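Local coordinates for periplasmic solute binding protein (Pectobacterium atrosepticum, PDB 4RY1), which probably binds a sugar in the periplasm and delivers it to an ABC-type transporter, as in other bacterial solute-binding proteins of family 1, at residues A[115-127]-A[241-253]. Residues are numbered along the deposited sequence; the frame is centred on the assembly and turned at random. Where two conformers were deposited one is given.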
ATOM      1  N   MET A 115      -9.632  -3.465   0.844  1.00 11.55           N
ATOM      2  CA  MET A 115      -9.160  -2.573  -0.190  1.00 11.43           C
ATOM      3  C   MET A 115      -8.525  -1.393   0.511  1.00 10.79           C
ATOM      4  O   MET A 115      -8.893  -1.058   1.646  1.00 14.20           O
ATOM      5  CB  MET A 115     -10.311  -2.166  -1.136  1.00 13.89           C
ATOM      6  CG  MET A 115     -10.867  -3.338  -1.965  1.00 13.91           C
ATOM      7  SD  MET A 115      -9.700  -4.281  -3.057  1.00 11.97           S
ATOM      8  CE  MET A 115      -9.394  -2.963  -4.236  1.00 21.27           C
ATOM      9  N   THR A 116      -7.599  -0.744  -0.171  1.00 10.40           N
ATOM     10  CA  THR A 116      -6.916   0.431   0.365  1.00 10.89           C
ATOM     11  C   THR A 116      -6.558   1.385  -0.769  1.00 11.58           C
ATOM     12  O   THR A 116      -6.470   0.984  -1.937  1.00 13.50           O
ATOM     13  CB  THR A 116      -5.664   0.022   1.177  1.00 11.94           C
ATOM     14  OG1 THR A 116      -5.166   1.142   1.906  1.00 13.76           O
ATOM     15  CG2 THR A 116      -4.547  -0.513   0.308  1.00 12.59           C
ATOM     16  N   SER A 117      -6.445   2.662  -0.418  1.00 11.92           N
ATOM     17  CA  SER A 117      -6.139   3.733  -1.356  1.00 11.70           C
ATOM     18  C   SER A 117      -5.028   4.576  -0.801  1.00 12.04           C
ATOM     19  O   SER A 117      -4.891   4.704   0.426  1.00 12.00           O
ATOM     20  CB  SER A 117      -7.360   4.616  -1.599  1.00 13.98           C
ATOM     21  OG  SER A 117      -8.456   3.858  -2.076  1.00 13.80           O
ATOM     22  N   ARG A 118      -4.243   5.159  -1.708  1.00 12.56           N
ATOM     23  CA  ARG A 118      -3.275   6.189  -1.327  1.00 14.30           C
ATOM     24  C   ARG A 118      -4.020   7.501  -1.018  1.00 13.98           C
ATOM     25  O   ARG A 118      -4.843   7.954  -1.812  1.00 15.63           O
ATOM     26  CB  ARG A 118      -2.286   6.479  -2.459  1.00 15.97           C
ATOM     27  CG  ARG A 118      -1.254   5.416  -2.775  1.00 16.03           C
ATOM     28  CD  ARG A 118      -0.137   5.402  -1.756  1.00 14.36           C
ATOM     29  NE  ARG A 118       0.931   4.469  -2.116  1.00 13.50           N
ATOM     30  CZ  ARG A 118       2.050   4.294  -1.434  1.00 12.67           C
ATOM     31  NH1 ARG A 118       2.314   4.995  -0.347  1.00 12.79           N
ATOM     32  NH2 ARG A 118       2.913   3.369  -1.832  1.00 14.86           N
ATOM     33  N   SER A 119      -3.717   8.124   0.111  1.00 12.06           N
ATOM     34  CA  SER A 119      -4.279   9.430   0.433  1.00 11.76           C
ATOM     35  C   SER A 119      -3.320  10.188   1.345  1.00 13.74           C
ATOM     36  O   SER A 119      -2.389   9.627   1.902  1.00 13.97           O
ATOM     37  CB  SER A 119      -5.685   9.294   0.999  1.00 14.78           C
ATOM     38  OG  SER A 119      -5.702   8.495   2.169  1.00 16.83           O
ATOM     39  N   MET A 120      -3.502  11.500   1.407  1.00 13.78           N
ATOM     40  CA  MET A 120      -2.699  12.324   2.291  0.50 14.83           C
ATOM     41  C   MET A 120      -3.163  12.271   3.742  1.00 14.41           C
ATOM     42  O   MET A 120      -4.353  12.415   4.045  1.00 15.58           O
ATOM     43  CB  MET A 120      -2.721  13.765   1.809  0.50 14.78           C
ATOM     44  CG  MET A 120      -1.901  13.959   0.557  0.50 14.23           C
ATOM     45  SD  MET A 120      -0.121  13.684   0.752  0.50  6.72           S
ATOM     46  CE  MET A 120       0.390  14.349  -0.832  0.50 14.18           C
ATOM     47  N   ILE A 121      -2.199  12.120   4.635  1.00 15.38           N
ATOM     48  CA  ILE A 121      -2.394  12.214   6.071  1.00 15.64           C
ATOM     49  C   ILE A 121      -1.512  13.400   6.479  1.00 15.01           C
ATOM     50  O   ILE A 121      -0.326  13.421   6.182  1.00 15.99           O
ATOM     51  CB  ILE A 121      -1.972  10.919   6.794  1.00 19.56           C
ATOM     52  CG1 ILE A 121      -2.811   9.754   6.283  1.00 21.05           C
ATOM     53  CG2 ILE A 121      -2.091  11.089   8.302  1.00 27.17           C
ATOM     54  CD1 ILE A 121      -4.230   9.809   6.770  1.00 21.05           C
ATOM     55  N   TYR A 122      -2.096  14.389   7.143  1.00 15.75           N
ATOM     56  CA  TYR A 122      -1.389  15.599   7.514  1.00 14.95           C
ATOM     57  C   TYR A 122      -1.384  15.805   9.011  1.00 17.76           C
ATOM     58  O   TYR A 122      -2.332  15.434   9.705  1.00 16.61           O
ATOM     59  CB  TYR A 122      -2.038  16.815   6.854  1.00 16.56           C
ATOM     60  CG  TYR A 122      -1.936  16.910   5.354  1.00 15.06           C
ATOM     61  CD1 TYR A 122      -0.697  16.832   4.705  1.00 15.53           C
ATOM     62  CD2 TYR A 122      -3.075  17.150   4.567  1.00 16.25           C
ATOM     63  CE1 TYR A 122      -0.597  16.985   3.326  1.00 15.95           C
ATOM     64  CE2 TYR A 122      -2.980  17.298   3.189  1.00 16.54           C
ATOM     65  CZ  TYR A 122      -1.756  17.210   2.562  1.00 16.09           C
ATOM     66  OH  TYR A 122      -1.642  17.385   1.192  1.00 18.46           O
ATOM     67  N   ASN A 123      -0.320  16.453   9.481  1.00 16.97           N
ATOM     68  CA  ASN A 123      -0.196  16.879  10.867  1.00 18.09           C
ATOM     69  C   ASN A 123      -0.803  18.274  10.982  1.00 19.19           C
ATOM     70  O   ASN A 123      -0.210  19.285  10.577  1.00 19.33           O
ATOM     71  CB  ASN A 123       1.260  16.900  11.322  1.00 18.52           C
ATOM     72  CG  ASN A 123       1.391  17.172  12.809  1.00 18.99           C
ATOM     73  OD1 ASN A 123       0.689  18.035  13.341  1.00 21.02           O
ATOM     74  ND2 ASN A 123       2.254  16.421  13.493  1.00 19.35           N
ATOM     75  N   LYS A 124      -2.010  18.301  11.514  1.00 18.95           N
ATOM     76  CA  LYS A 124      -2.792  19.541  11.578  1.00 21.15           C
ATOM     77  C   LYS A 124      -2.050  20.677  12.283  1.00 21.61           C
ATOM     78  O   LYS A 124      -2.070  21.829  11.847  1.00 21.69           O
ATOM     79  CB  LYS A 124      -4.110  19.288  12.297  1.00 23.97           C
ATOM     80  CG  LYS A 124      -4.948  20.542  12.500  1.00 28.35           C
ATOM     81  CD  LYS A 124      -6.220  20.227  13.288  1.00 26.59           C
ATOM     82  CE  LYS A 124      -6.881  21.449  13.900  1.00 29.35           C
ATOM     83  NZ  LYS A 124      -7.307  22.391  12.838  1.00 30.93           N
ATOM     84  N   THR A 125      -1.411  20.335  13.389  1.00 20.66           N
ATOM     85  CA  THR A 125      -0.732  21.329  14.226  1.00 21.74           C
ATOM     86  C   THR A 125       0.331  22.070  13.419  1.00 26.04           C
ATOM     87  O   THR A 125       0.411  23.295  13.407  1.00 24.23           O
ATOM     88  CB  THR A 125      -0.115  20.669  15.468  1.00 26.12           C
ATOM     89  OG1 THR A 125      -1.139  19.957  16.170  1.00 25.83           O
ATOM     90  CG2 THR A 125       0.512  21.698  16.412  1.00 28.79           C
ATOM     91  N   THR A 126       1.143  21.305  12.721  1.00 22.37           N
ATOM     92  CA  THR A 126       2.194  21.895  11.886  1.00 21.94           C
ATOM     93  C   THR A 126       1.677  22.801  10.750  1.00 22.82           C
ATOM     94  O   THR A 126       2.179  23.908  10.555  1.00 21.94           O
ATOM     95  CB  THR A 126       3.113  20.815  11.319  1.00 20.78           C
ATOM     96  OG1 THR A 126       3.511  19.941  12.383  1.00 20.62           O
ATOM     97  CG2 THR A 126       4.328  21.463  10.700  1.00 19.78           C
ATOM     98  N   TRP A 127       0.692  22.324   9.992  1.00 20.61           N
ATOM     99  CA  TRP A 127       0.092  23.133   8.917  1.00 21.42           C
ATOM    100  C   TRP A 127      -0.517  24.446   9.457  1.00 24.94           C
ATOM    101  O   TRP A 127      -0.352  25.518   8.860  1.00 23.45           O
ATOM    102  CB  TRP A 127      -0.969  22.306   8.160  1.00 21.72           C
ATOM    103  CG  TRP A 127      -0.344  21.322   7.186  1.00 17.95           C
ATOM    104  CD1 TRP A 127       0.204  20.077   7.486  1.00 19.54           C
ATOM    105  CD2 TRP A 127      -0.139  21.517   5.775  1.00 18.07           C
ATOM    106  NE1 TRP A 127       0.688  19.501   6.347  1.00 18.49           N
ATOM    107  CE2 TRP A 127       0.504  20.354   5.286  1.00 15.92           C
ATOM    108  CE3 TRP A 127      -0.437  22.550   4.870  1.00 18.69           C
ATOM    109  CZ2 TRP A 127       0.858  20.197   3.952  1.00 16.82           C
ATOM    110  CZ3 TRP A 127      -0.077  22.384   3.527  1.00 18.15           C
ATOM    111  CH2 TRP A 127       0.564  21.211   3.088  1.00 17.32           C
ATOM    112  N   GLY A 241       6.436  16.227  14.369  1.00 20.55           N
ATOM    113  CA  GLY A 241       5.680  17.106  13.481  1.00 20.16           C
ATOM    114  C   GLY A 241       6.452  17.960  12.508  1.00 20.99           C
ATOM    115  O   GLY A 241       5.866  18.816  11.840  1.00 21.41           O
ATOM    116  N   GLU A 242       7.763  17.729  12.400  1.00 17.61           N
ATOM    117  CA  GLU A 242       8.564  18.448  11.395  1.00 19.72           C
ATOM    118  C   GLU A 242       8.204  18.022   9.963  1.00 17.26           C
ATOM    119  O   GLU A 242       8.185  18.825   9.032  1.00 18.00           O
ATOM    120  CB  GLU A 242      10.059  18.238  11.635  1.00 17.91           C
ATOM    121  CG  GLU A 242      10.569  19.054  12.817  1.00 20.23           C
ATOM    122  CD  GLU A 242      11.944  18.674  13.299  1.00 24.90           C
ATOM    123  OE1 GLU A 242      12.610  17.842  12.659  1.00 22.58           O
ATOM    124  OE2 GLU A 242      12.347  19.238  14.341  1.00 25.64           O
ATOM    125  N   LEU A 243       7.998  16.726   9.791  1.00 15.42           N
ATOM    126  CA  LEU A 243       7.427  16.193   8.545  1.00 14.96           C
ATOM    127  C   LEU A 243       5.923  16.134   8.724  1.00 16.51           C
ATOM    128  O   LEU A 243       5.402  15.326   9.496  1.00 17.25           O
ATOM    129  CB  LEU A 243       7.991  14.811   8.231  1.00 15.46           C
ATOM    130  CG  LEU A 243       9.515  14.673   8.150  1.00 15.54           C
ATOM    131  CD1 LEU A 243       9.912  13.223   7.952  1.00 17.67           C
ATOM    132  CD2 LEU A 243      10.063  15.547   7.037  1.00 17.05           C
ATOM    133  N   ALA A 244       5.239  17.007   8.002  1.00 15.25           N
ATOM    134  CA  ALA A 244       3.852  17.327   8.311  1.00 14.77           C
ATOM    135  C   ALA A 244       2.820  16.582   7.458  1.00 16.18           C
ATOM    136  O   ALA A 244       1.638  16.904   7.472  1.00 16.54           O
ATOM    137  CB  ALA A 244       3.623  18.819   8.221  1.00 17.39           C
ATOM    138  N   GLY A 245       3.262  15.564   6.745  1.00 14.57           N
ATOM    139  CA  GLY A 245       2.373  14.812   5.884  1.00 16.54           C
ATOM    140  C   GLY A 245       3.025  13.527   5.444  1.00 14.36           C
ATOM    141  O   GLY A 245       4.245  13.441   5.378  1.00 14.69           O
ATOM    142  N   MET A 246       2.183  12.565   5.083  1.00 13.72           N
ATOM    143  CA  MET A 246       2.608  11.363   4.372  1.00 12.95           C
ATOM    144  C   MET A 246       1.525  10.963   3.381  1.00 12.62           C
ATOM    145  O   MET A 246       0.336  11.134   3.651  1.00 14.04           O
ATOM    146  CB  MET A 246       2.870  10.196   5.340  1.00 13.79           C
ATOM    147  CG  MET A 246       4.138  10.325   6.160  1.00 16.33           C
ATOM    148  SD  MET A 246       5.744  10.163   5.311  1.00 10.30           S
ATOM    149  CE  MET A 246       6.755  10.775   6.693  1.00 33.94           C
ATOM    150  N   TYR A 247       1.957  10.413   2.255  1.00 12.71           N
ATOM    151  CA  TYR A 247       1.072   9.880   1.220  1.00 12.71           C
ATOM    152  C   TYR A 247       1.053   8.369   1.382  1.00 13.31           C
ATOM    153  O   TYR A 247       1.845   7.660   0.779  1.00 13.31           O
ATOM    154  CB  TYR A 247       1.582  10.289  -0.170  1.00 14.40           C
ATOM    155  CG  TYR A 247       0.780   9.858  -1.363  1.00 13.76           C
ATOM    156  CD1 TYR A 247      -0.527  10.286  -1.556  1.00 14.15           C
ATOM    157  CD2 TYR A 247       1.360   9.083  -2.360  1.00 14.20           C
ATOM    158  CE1 TYR A 247      -1.233   9.928  -2.700  1.00 15.05           C
ATOM    159  CE2 TYR A 247       0.657   8.731  -3.502  1.00 13.80           C
ATOM    160  CZ  TYR A 247      -0.633   9.164  -3.674  1.00 13.64           C
ATOM    161  OH  TYR A 247      -1.307   8.787  -4.828  1.00 17.57           O
ATOM    162  N   LEU A 248       0.126   7.884   2.196  1.00 13.03           N
ATOM    163  CA  LEU A 248       0.120   6.483   2.639  1.00 12.17           C
ATOM    164  C   LEU A 248      -1.021   5.713   2.032  1.00 12.11           C
ATOM    165  O   LEU A 248      -2.093   6.265   1.791  1.00 12.99           O
ATOM    166  CB  LEU A 248      -0.070   6.416   4.156  1.00 13.01           C
ATOM    167  CG  LEU A 248       1.004   7.083   4.991  1.00 12.39           C
ATOM    168  CD1 LEU A 248       0.604   7.065   6.464  1.00 15.47           C
ATOM    169  CD2 LEU A 248       2.366   6.443   4.768  1.00 13.80           C
ATOM    170  N   TRP A 249      -0.838   4.401   1.885  1.00 11.99           N
ATOM    171  CA  TRP A 249      -2.004   3.522   1.782  1.00 12.20           C
ATOM    172  C   TRP A 249      -2.798   3.685   3.087  1.00 12.11           C
ATOM    173  O   TRP A 249      -2.202   3.692   4.171  1.00 12.19           O
ATOM    174  CB  TRP A 249      -1.598   2.063   1.622  1.00 12.86           C
ATOM    175  CG  TRP A 249      -0.910   1.733   0.354  1.00 12.54           C
ATOM    176  CD1 TRP A 249       0.379   1.301   0.207  1.00 14.58           C
ATOM    177  CD2 TRP A 249      -1.476   1.773  -0.967  1.00 13.14           C
ATOM    178  NE1 TRP A 249       0.633   1.071  -1.122  1.00 15.16           N
ATOM    179  CE2 TRP A 249      -0.482   1.357  -1.855  1.00 13.17           C
ATOM    180  CE3 TRP A 249      -2.744   2.108  -1.482  1.00 13.88           C
ATOM    181  CZ2 TRP A 249      -0.696   1.286  -3.238  1.00 15.08           C
ATOM    182  CZ3 TRP A 249      -2.958   2.034  -2.850  1.00 14.89           C
ATOM    183  CH2 TRP A 249      -1.940   1.620  -3.711  1.00 14.63           C
ATOM    184  N   ASP A 250      -4.128   3.746   3.027  1.00 12.35           N
ATOM    185  CA  ASP A 250      -4.867   3.893   4.296  1.00 13.33           C
ATOM    186  C   ASP A 250      -4.631   2.704   5.248  1.00 12.70           C
ATOM    187  O   ASP A 250      -4.738   2.849   6.462  1.00 14.18           O
ATOM    188  CB  ASP A 250      -6.354   4.280   4.131  1.00 14.94           C
ATOM    189  CG  ASP A 250      -7.131   3.353   3.228  1.00 14.02           C
ATOM    190  OD1 ASP A 250      -7.173   2.138   3.531  1.00 14.77           O
ATOM    191  OD2 ASP A 250      -7.738   3.837   2.237  1.00 15.57           O
ATOM    192  N   SER A 251      -4.238   1.555   4.684  1.00 12.74           N
ATOM    193  CA  SER A 251      -3.888   0.358   5.473  1.00 13.47           C
ATOM    194  C   SER A 251      -2.591   0.524   6.287  1.00 14.41           C
ATOM    195  O   SER A 251      -2.276  -0.312   7.136  1.00 15.45           O
ATOM    196  CB  SER A 251      -3.765  -0.844   4.533  1.00 16.50           C
ATOM    197  OG  SER A 251      -2.743  -0.632   3.590  1.00 19.86           O
ATOM    198  N   ALA A 252      -1.849   1.599   6.031  1.00 13.33           N
ATOM    199  CA  ALA A 252      -0.620   1.910   6.777  1.00 13.45           C
ATOM    200  C   ALA A 252      -0.812   2.967   7.860  1.00 13.75           C
ATOM    201  O   ALA A 252       0.103   3.277   8.611  1.00 13.04           O
ATOM    202  CB  ALA A 252       0.451   2.402   5.814  1.00 14.00           C
ATOM    203  N   ILE A 253      -1.992   3.565   7.905  1.00 12.34           N
ATOM    204  CA  ILE A 253      -2.242   4.641   8.871  1.00 12.20           C
ATOM    205  C   ILE A 253      -1.960   4.212  10.311  1.00 14.59           C
ATOM    206  O   ILE A 253      -1.324   4.956  11.042  1.00 15.77           O
ATOM    207  CB  ILE A 253      -3.678   5.186   8.712  1.00 12.27           C
ATOM    208  CG1 ILE A 253      -3.777   5.983   7.401  1.00 13.67           C
ATOM    209  CG2 ILE A 253      -4.091   6.015   9.925  1.00 15.65           C
ATOM    210  CD1 ILE A 253      -5.202   6.316   6.994  1.00 14.06           C
TER
HETATM  211  O   HOH W   1      -8.390  -0.332   4.338  1.00 14.59           O
HETATM  212  O   HOH W   2      -9.532   2.869   0.215  1.00 15.44           O
HETATM  213  O   HOH W   3      -7.573   6.529   1.676  1.00 15.27           O
HETATM  214  O   HOH W   4      -3.882   7.055   3.909  1.00 18.29           O
HETATM  215  O   HOH W   5       4.026  14.638  11.920  1.00 19.71           O
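An antiparallel strand pair in the mixed sheet of this periplasmic-binding-protein fold joins 115-123 to 245-249. S119 with L248 and I121 with M246 are the hydrogen-bonded pairs. R118-W249, M120-Y247 and Y122-G245 are non-hydrogen-bonded pairs and share one face. On that face the R118 side chain packs against two aromatic rings, Y247 and W249. The chain bends at chi2 (-77°) and carries the guanidinium over the W249 face, its plane tilted 32° from the ring. CZ of R118 sits 3.8 Å from the centroid of the five-membered ring of W249, a cation-pi contact. CG of R118 covers the six-membered ring in a CH-pi contact. CD of R118 makes another CH-pi contact, over the Y247 ring. NH1 of R118 donates to Y247 O at 2.9 Å, a bent bond (134°) that helps hold the group in place. SD of M120 meets the Y247 ring obliquely, a Met-aromatic contact.

Just after strand 245-249, D250 N donates to S117 O, and the D250 carboxylate turns back to the partner strand. Its OD1 accepts from T116 OG1 at 2.8 Å and its OD2 from S117 N at 3.2 Å. Both donors come from above the carboxylate plane. Waters also donate to both oxygens, which would probably help to stabilise the charge. On the face of S119 and I121, CD1 of I121 meets CD1 of I253, at the start of helix 253-257, at 3.6 Å.

At the opposite end A244 O takes two bonds, from N123 N at 2.8 Å and W127 NE1 at 3.0 Å. The donors reach it from opposite faces of its carbonyl plane. T126 OG1 donates to G241 O. N123 is the N-cap, its OD1 weakly accepting from T126 N. The bonds of T126 and W127 join the helix start to the loop before strand 245-249.

Strands 266-268 and 284-292 also pair with strand 107-123. Helix 169-183 packs on R118 and Y247, while helix 346-356 covers S117, D250 and I253.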